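Local coordinates for protein HNH endonuclease (Geobacter metallireducens, PDB 4H9D) that probably nicks DNA as a manganese-dependent HNH endonuclease and also binds a zinc ion, at residues R21-R25 with S26-K30; N77-K80 with K81-L84. All blocks are in the same frame, centred on the assembly; numbering follows the deposited sequence.

Interaction 1: R21-R25 with S26-K30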
loop_
_atom_site.group_PDB
_atom_site.type_symbol
_atom_site.label_atom_id
_atom_site.label_comp_id
_atom_site.label_asym_id
_atom_site.label_seq_id
_atom_site.Cartn_x
_atom_site.Cartn_y
_atom_site.Cartn_z
ATOM N N ARG A 21 7.935 -0.798 -24.060
ATOM C CA ARG A 21 6.977 -0.107 -24.915
ATOM C C ARG A 21 7.112 -0.565 -26.362
ATOM O O ARG A 21 6.141 -0.608 -27.110
ATOM C CB ARG A 21 7.206 1.396 -24.838
ATOM C CG ARG A 21 6.669 2.048 -23.580
ATOM C CD ARG A 21 7.290 3.431 -23.406
ATOM N NE ARG A 21 7.567 4.074 -24.693
ATOM C CZ ARG A 21 8.402 5.099 -24.859
ATOM N NH1 ARG A 21 9.050 5.613 -23.815
ATOM N NH2 ARG A 21 8.612 5.594 -26.076
ATOM N N GLU A 22 8.327 -0.906 -26.754
ATOM C CA GLU A 22 8.584 -1.359 -28.111
ATOM C C GLU A 22 8.187 -2.813 -28.226
ATOM O O GLU A 22 7.669 -3.243 -29.246
ATOM C CB GLU A 22 10.072 -1.225 -28.432
ATOM C CG GLU A 22 10.430 -1.363 -29.894
ATOM C CD GLU A 22 10.127 -0.097 -30.679
ATOM O OE1 GLU A 22 10.180 0.999 -30.075
ATOM O OE2 GLU A 22 9.856 -0.194 -31.895
ATOM N N LEU A 23 8.442 -3.574 -27.171
ATOM C CA LEU A 23 8.138 -4.997 -27.182
ATOM C C LEU A 23 6.647 -5.206 -27.151
ATOM O O LEU A 23 6.139 -6.181 -27.694
ATOM C CB LEU A 23 8.805 -5.696 -25.987
ATOM C CG LEU A 23 8.739 -7.224 -25.860
ATOM C CD1 LEU A 23 9.301 -7.898 -27.094
ATOM C CD2 LEU A 23 9.524 -7.644 -24.637
ATOM N N ARG A 24 5.945 -4.270 -26.530
ATOM C CA ARG A 24 4.503 -4.361 -26.413
ATOM C C ARG A 24 3.818 -4.138 -27.756
ATOM O O ARG A 24 2.696 -4.596 -27.972
ATOM C CB ARG A 24 4.019 -3.341 -25.396
ATOM C CG ARG A 24 2.554 -3.434 -25.066
ATOM C CD ARG A 24 2.171 -2.359 -24.059
ATOM N NE ARG A 24 2.911 -2.504 -22.808
ATOM C CZ ARG A 24 3.616 -1.528 -22.242
ATOM N NH1 ARG A 24 3.681 -0.330 -22.818
ATOM N NH2 ARG A 24 4.253 -1.745 -21.096
ATOM N N ARG A 25 4.497 -3.442 -28.660
ATOM C CA ARG A 25 3.947 -3.160 -29.981
ATOM C C ARG A 25 4.320 -4.189 -31.044
ATOM O O ARG A 25 3.857 -4.105 -32.164
ATOM C CB ARG A 25 4.397 -1.777 -30.447
ATOM C CG ARG A 25 3.795 -0.655 -29.627
ATOM C CD ARG A 25 4.199 0.705 -30.157
ATOM N NE ARG A 25 5.644 0.893 -30.082
ATOM C CZ ARG A 25 6.284 1.933 -30.601
ATOM N NH1 ARG A 25 5.597 2.878 -31.234
ATOM N NH2 ARG A 25 7.604 2.023 -30.496
ATOM N N SER A 26 5.152 -5.159 -30.693
ATOM C CA SER A 26 5.593 -6.174 -31.641
ATOM C C SER A 26 4.497 -7.145 -32.045
ATOM O O SER A 26 3.581 -7.401 -31.281
ATOM C CB SER A 26 6.762 -6.969 -31.039
ATOM O OG SER A 26 6.339 -7.747 -29.926
ATOM N N GLN A 27 4.611 -7.697 -33.247
ATOM C CA GLN A 27 3.645 -8.673 -33.746
ATOM C C GLN A 27 3.612 -9.808 -32.743
ATOM O O GLN A 27 2.546 -10.328 -32.402
ATOM C CB GLN A 27 4.099 -9.230 -35.099
ATOM C CG GLN A 27 4.468 -8.160 -36.125
ATOM C CD GLN A 27 3.255 -7.456 -36.705
ATOM O OE1 GLN A 27 2.270 -7.224 -36.002
ATOM N NE2 GLN A 27 3.324 -7.101 -37.989
ATOM N N TRP A 28 4.807 -10.175 -32.286
ATOM C CA TRP A 28 5.029 -11.247 -31.317
ATOM C C TRP A 28 4.172 -11.107 -30.067
ATOM O O TRP A 28 3.613 -12.090 -29.580
ATOM C CB TRP A 28 6.518 -11.286 -30.910
ATOM C CG TRP A 28 6.808 -12.200 -29.758
ATOM C CD1 TRP A 28 6.920 -13.554 -29.807
ATOM C CD2 TRP A 28 6.888 -11.839 -28.372
ATOM N NE1 TRP A 28 7.054 -14.067 -28.537
ATOM C CE2 TRP A 28 7.037 -13.035 -27.636
ATOM C CE3 TRP A 28 6.846 -10.623 -27.681
ATOM C CZ2 TRP A 28 7.142 -13.053 -26.232
ATOM C CZ3 TRP A 28 6.952 -10.638 -26.291
ATOM C CH2 TRP A 28 7.097 -11.847 -25.583
ATOM N N TRP A 29 4.079 -9.891 -29.536
ATOM C CA TRP A 29 3.281 -9.669 -28.333
ATOM C C TRP A 29 1.802 -9.727 -28.646
ATOM O O TRP A 29 1.031 -10.344 -27.916
ATOM C CB TRP A 29 3.590 -8.316 -27.705
ATOM C CG TRP A 29 2.831 -8.114 -26.433
ATOM C CD1 TRP A 29 1.863 -7.184 -26.187
ATOM C CD2 TRP A 29 2.998 -8.854 -25.215
ATOM N NE1 TRP A 29 1.415 -7.294 -24.887
ATOM C CE2 TRP A 29 2.099 -8.309 -24.267
ATOM C CE3 TRP A 29 3.821 -9.925 -24.833
ATOM C CZ2 TRP A 29 2.003 -8.797 -22.954
ATOM C CZ3 TRP A 29 3.722 -10.412 -23.534
ATOM C CH2 TRP A 29 2.819 -9.845 -22.607
ATOM N N LYS A 30 1.409 -9.045 -29.715
ATOM C CA LYS A 30 0.026 -9.035 -30.169
ATOM C C LYS A 30 -0.431 -10.479 -30.313
ATOM O O LYS A 30 -1.558 -10.829 -29.957
ATOM C CB LYS A 30 -0.077 -8.345 -31.527
ATOM C CG LYS A 30 -0.270 -6.844 -31.475
ATOM C CD LYS A 30 0.878 -6.119 -30.845
ATOM C CE LYS A 30 0.803 -4.655 -31.222
ATOM N NZ LYS A 30 0.720 -4.521 -32.712
#

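Interaction 2: N77-K80 with K81-L84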
loop_
_atom_site.group_PDB
_atom_site.type_symbol
_atom_site.label_atom_id
_atom_site.label_comp_id
_atom_site.label_asym_id
_atom_site.label_seq_id
_atom_site.Cartn_x
_atom_site.Cartn_y
_atom_site.Cartn_z
ATOM N N ASN A 77 -2.090 -9.401 -12.091
ATOM C CA ASN A 77 -1.021 -8.423 -12.186
ATOM C C ASN A 77 -0.809 -7.610 -10.916
ATOM O O ASN A 77 0.340 -7.336 -10.551
ATOM C CB ASN A 77 -1.256 -7.483 -13.361
ATOM C CG ASN A 77 -0.130 -6.501 -13.534
ATOM O OD1 ASN A 77 1.036 -6.889 -13.646
ATOM N ND2 ASN A 77 -0.464 -5.219 -13.546
ATOM N N ASN A 78 -1.899 -7.219 -10.249
ATOM C CA ASN A 78 -1.813 -6.430 -9.014
ATOM C C ASN A 78 -1.465 -7.300 -7.820
ATOM O O ASN A 78 -0.504 -7.029 -7.101
ATOM C CB ASN A 78 -3.138 -5.733 -8.738
ATOM C CG ASN A 78 -3.566 -4.847 -9.879
ATOM O OD1 ASN A 78 -2.887 -3.871 -10.208
ATOM N ND2 ASN A 78 -4.688 -5.185 -10.504
ATOM N N ARG A 79 -2.269 -8.340 -7.612
ATOM C CA ARG A 79 -2.069 -9.269 -6.517
ATOM C C ARG A 79 -0.636 -9.760 -6.433
ATOM O O ARG A 79 -0.148 -10.066 -5.350
ATOM C CB ARG A 79 -3.002 -10.467 -6.669
ATOM C CG ARG A 79 -4.391 -10.234 -6.130
ATOM C CD ARG A 79 -5.378 -11.258 -6.669
ATOM N NE ARG A 79 -6.702 -11.116 -6.066
ATOM C CZ ARG A 79 -6.996 -11.490 -4.823
ATOM N NH1 ARG A 79 -6.057 -12.034 -4.053
ATOM N NH2 ARG A 79 -8.222 -11.315 -4.343
ATOM N N LYS A 80 0.043 -9.844 -7.566
ATOM C CA LYS A 80 1.413 -10.312 -7.549
ATOM C C LYS A 80 2.285 -9.210 -6.955
ATOM O O LYS A 80 3.408 -9.462 -6.525
ATOM C CB LYS A 80 1.880 -10.670 -8.968
ATOM C CG LYS A 80 3.262 -11.318 -9.008
ATOM C CD LYS A 80 3.730 -11.639 -10.415
ATOM C CE LYS A 80 5.139 -12.236 -10.402
ATOM N NZ LYS A 80 5.236 -13.446 -9.514
ATOM N N LYS A 81 1.753 -7.990 -6.921
ATOM C CA LYS A 81 2.488 -6.848 -6.380
ATOM C C LYS A 81 2.240 -6.537 -4.910
ATOM O O LYS A 81 3.168 -6.162 -4.197
ATOM C CB LYS A 81 2.211 -5.586 -7.207
ATOM C CG LYS A 81 3.256 -5.319 -8.295
ATOM C CD LYS A 81 3.040 -3.982 -9.017
ATOM C CE LYS A 81 1.783 -3.980 -9.890
ATOM N NZ LYS A 81 0.537 -4.254 -9.111
ATOM N N TYR A 82 1.004 -6.680 -4.442
ATOM C CA TYR A 82 0.723 -6.380 -3.044
ATOM C C TYR A 82 0.564 -7.583 -2.111
ATOM O O TYR A 82 0.278 -7.408 -0.931
ATOM C CB TYR A 82 -0.503 -5.468 -2.936
ATOM C CG TYR A 82 -1.844 -6.121 -3.197
ATOM C CD1 TYR A 82 -2.385 -7.050 -2.296
ATOM C CD2 TYR A 82 -2.593 -5.781 -4.326
ATOM C CE1 TYR A 82 -3.646 -7.620 -2.515
ATOM C CE2 TYR A 82 -3.859 -6.340 -4.560
ATOM C CZ TYR A 82 -4.380 -7.258 -3.654
ATOM O OH TYR A 82 -5.618 -7.815 -3.892
ATOM N N LEU A 83 0.725 -8.800 -2.621
ATOM C CA LEU A 83 0.619 -9.977 -1.762
ATOM C C LEU A 83 2.047 -10.445 -1.520
ATOM O O LEU A 83 2.863 -10.401 -2.440
ATOM C CB LEU A 83 -0.161 -11.100 -2.449
ATOM C CG LEU A 83 -1.672 -11.052 -2.698
ATOM C CD1 LEU A 83 -2.126 -12.427 -3.179
ATOM C CD2 LEU A 83 -2.418 -10.694 -1.440
ATOM N N LEU A 84 2.371 -10.884 -0.304
ATOM C CA LEU A 84 3.737 -11.343 -0.049
ATOM C C LEU A 84 3.896 -12.725 -0.666
ATOM O O LEU A 84 2.926 -13.472 -0.802
ATOM C CB LEU A 84 4.051 -11.446 1.448
ATOM C CG LEU A 84 3.779 -10.368 2.502
ATOM C CD1 LEU A 84 4.227 -8.990 2.040
ATOM C CD2 LEU A 84 2.305 -10.414 2.820
#

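Interaction 1: R21-R25 with S26-K30
With chi1 at 67°, Ser26 sets its OG between its own backbone N and carbonyl carbon, where it meets the carbonyl of Leu23. Leu23 CG stands anti to the backbone N (chi1 -174°), which carries the isobutyl group to the Trp28 ring. Ser26 OG donates to Leu23 O at 2.7 Å, with the donor tilted out of the carbonyl plane. The same Leu23 O takes a weaker bond from Ser26 N. Ser26 OG in turn accepts from Trp29 N at 3.1 Å. Ser26 is thus the N-cap of helix 27-34, and its hydroxyl ties that helix to the last turn of helix 10-24 across the short break between them. With an alanine here, Trp29 N would probably lose its capping partner and Leu23 O its hydroxyl bond. Beside the cap, Leu23 CD1 rests 3.7 Å from Trp28 CZ3 in an oblique approach. Arg24 runs alongside Trp29, its CG 4.0 Å from CD1 of the indole. The guanidinium and ring planes stand 76° apart. Both tryptophans also pack on Val69 of strand 69-73, and Trp28 has a cation-pi partner in Arg66. Lys30, bent at chi2 and chi4, curls back, and its NZ makes a weak bond to Arg25 O at 3.2 Å. Arg25 NH2 reaches Glu22 OE1 at 2.8 Å in a salt bridge, with the carboxylate oxygen at the guanidinium edge.

Interaction 2: N77-K80 with K81-L84
Arg79 and Tyr82 lie side by side and point the same way, one helical turn apart. Arg79 CB lies 4.1 Å from Leu83 CD1. Arg79 CG comes next and touches Tyr82 OH at 3.5 Å. The chain then runs extended through CD to NE, with chi2 163° and chi3 175°, which carries the guanidinium out alongside the phenol; the turn at chi4 then presents one face to Tyr82 OH. Tyr82 OH sits over the centre of that group, 4.0 Å from Arg79 CZ. The guanidinium and ring planes are 42° apart, so this is not a parallel stack. At the tip, Arg79 NH1 meets Leu83 CD1 near the guanidinium plane. Arg79 NE also has a long, weak ion pair with Glu75. Nearer the backbone, Arg79 CA lies over one face of the Tyr82 ring, 4.2 Å from its centroid, a CH-pi contact offset toward the rim. Tyr82 N bonds Asn78 O at 3.1 Å, and a weaker bond joins Leu83 N to Arg79 O. Lys81 bends back along the helix, and its NZ weakly bonds Asn77 O at 3.4 Å. The Lys81 side chain is about 5 Å from a bound magnesium ion. Tyr82 and Leu83 also pack on neighbouring subunits. This is the final turn of helix 74-82, which follows the antiparallel strands 50-54 and 69-73, consistent with the beta-beta-alpha metal motif of HNH (His-Me finger) endonucleases.

Overall arrangement
Both contacts are local and lie where a helix ends, but on opposite sides of the chain's centre, their centres about 24 Å apart. Interaction 1 is a surface contact joining helices 10-24 and 27-34; of its touching residues Trp29 alone is buried. Interaction 2 is partly buried and stays within helix 74-82 and the residues just after it. A serine hydroxyl dominates the first, with a salt bridge beside it. The second relies on main-chain helix bonds and an arginine laid against a tyrosine. Strand 50-54 is touched from both. Their places in the assembly differ too: no other protein chain of the assembly touches 21-30, whereas two neighbouring subunits pack against 81-84.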